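Local coordinates for protein profilin-1A (Acanthamoeba castellanii, PDB 1ACF) that binds monomeric actin and regulates its polymerization in the cytoskeleton, and binds PIP2, thereby inhibiting the formation of IP3 and DG, at residues V89-S92 with K93-L96. Numbering follows the deposited sequence.
Sequences VKTS and KAIL
Thr91 and Ala94 meet across the turn that joins the two strands of a beta hairpin. Thr91 N donates to Ala94 O at 2.7 Å, almost in line with that carbonyl. The threonine hydroxyl leans over the same end of the turn: with chi1 at 64°, OG1 sits between the backbone N and the carbonyl carbon, which brings it across to Ala94. There OG1 lies 2.9 Å from Ala94 O and 3.4 Å from Ala94 CB, while CG2 stays on the side of its own backbone N. Since Phe125 O also lies within hydrogen-bonding reach of OG1, its single proton cannot be assigned to one acceptor.

At the tip, the Lys93 chain runs out past the Ser92 hydroxyl and then bends at its last torsion (chi4 74°), turning the ammonium back so that NZ donates to Ser92 OG at 2.7 Å. CG meanwhile passes 3.4 Å from Ser92 OG, so the lysine curls round the hydroxyl.

Further along, Val89 and Leu96 form an antiparallel hydrogen-bonded pair, with Leu96 N to Val89 O at 3.0 Å and Val89 N to Leu96 O at 2.9 Å. Their side chains share one sheet face; those of Lys90 and Ile95, a non-hydrogen-bonded pair, start on the other, where Lys90 CB lies 4.3 Å from Ile95 CG1.

The hairpin joins central strands 84-90 and 94-100 of the antiparallel profilin sheet. Val89 and Thr91 pack on C-terminal helix 106-121, Lys90 and Ile95 on helix 39-50, and Lys93 NZ also bonds Gly124 O, tying the turn to the chain's C-terminal end.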
loop_
_atom_site.group_PDB
_atom_site.type_symbol
_atom_site.label_atom_id
_atom_site.label_comp_id
_atom_site.label_asym_id
_atom_site.label_seq_id
_atom_site.Cartn_x
_atom_site.Cartn_y
_atom_site.Cartn_z
ATOM N N VAL A 89 -0.982 0.858 4.268
ATOM C CA VAL A 89 -0.890 1.048 5.740
ATOM C C VAL A 89 0.267 1.992 6.027
ATOM O O VAL A 89 1.434 1.639 5.777
ATOM C CB VAL A 89 -0.803 -0.261 6.498
ATOM C CG1 VAL A 89 -0.760 -0.031 8.026
ATOM C CG2 VAL A 89 -1.999 -1.142 6.128
ATOM N N LYS A 90 -0.114 3.148 6.626
ATOM C CA LYS A 90 0.901 4.150 6.999
ATOM C C LYS A 90 1.476 3.798 8.372
ATOM O O LYS A 90 0.660 3.491 9.252
ATOM C CB LYS A 90 0.429 5.575 6.981
ATOM C CG LYS A 90 1.433 6.523 7.695
ATOM C CD LYS A 90 0.641 7.753 8.136
ATOM C CE LYS A 90 1.527 8.984 8.285
ATOM N NZ LYS A 90 0.591 10.166 8.243
ATOM N N THR A 91 2.771 3.775 8.413
ATOM C CA THR A 91 3.518 3.528 9.653
ATOM C C THR A 91 3.959 4.878 10.238
ATOM O O THR A 91 3.507 5.945 9.783
ATOM C CB THR A 91 4.633 2.472 9.455
ATOM O OG1 THR A 91 5.663 2.913 8.520
ATOM C CG2 THR A 91 4.035 1.113 9.045
ATOM N N SER A 92 4.907 4.866 11.114
ATOM C CA SER A 92 5.455 6.113 11.706
ATOM C C SER A 92 6.204 6.930 10.698
ATOM O O SER A 92 6.046 8.194 10.634
ATOM C CB SER A 92 6.285 5.775 12.932
ATOM O OG SER A 92 7.646 5.604 12.547
ATOM N N LYS A 93 7.043 6.249 9.889
ATOM C CA LYS A 93 7.869 6.944 8.876
ATOM C C LYS A 93 7.699 6.522 7.416
ATOM O O LYS A 93 8.424 7.066 6.552
ATOM C CB LYS A 93 9.369 6.666 9.213
ATOM C CG LYS A 93 9.804 7.319 10.495
ATOM C CD LYS A 93 11.014 6.588 11.102
ATOM C CE LYS A 93 11.133 7.156 12.535
ATOM N NZ LYS A 93 10.020 6.566 13.343
ATOM N N ALA A 94 6.845 5.553 7.138
ATOM C CA ALA A 94 6.711 4.968 5.798
ATOM C C ALA A 94 5.292 4.531 5.512
ATOM O O ALA A 94 4.437 4.528 6.414
ATOM C CB ALA A 94 7.579 3.660 5.762
ATOM N N ILE A 95 5.143 4.191 4.222
ATOM C CA ILE A 95 3.839 3.675 3.763
ATOM C C ILE A 95 4.049 2.341 3.004
ATOM O O ILE A 95 4.855 2.322 2.097
ATOM C CB ILE A 95 3.034 4.632 2.844
ATOM C CG1 ILE A 95 2.929 6.043 3.479
ATOM C CG2 ILE A 95 1.610 3.963 2.712
ATOM C CD1 ILE A 95 2.654 7.197 2.452
ATOM N N LEU A 96 3.284 1.380 3.455
ATOM C CA LEU A 96 3.259 0.036 2.882
ATOM C C LEU A 96 2.106 -0.024 1.852
ATOM O O LEU A 96 1.020 0.437 2.198
ATOM C CB LEU A 96 3.081 -1.120 3.852
ATOM C CG LEU A 96 3.965 -1.277 5.024
ATOM C CD1 LEU A 96 3.766 -2.557 5.793
ATOM C CD2 LEU A 96 5.422 -1.195 4.513
#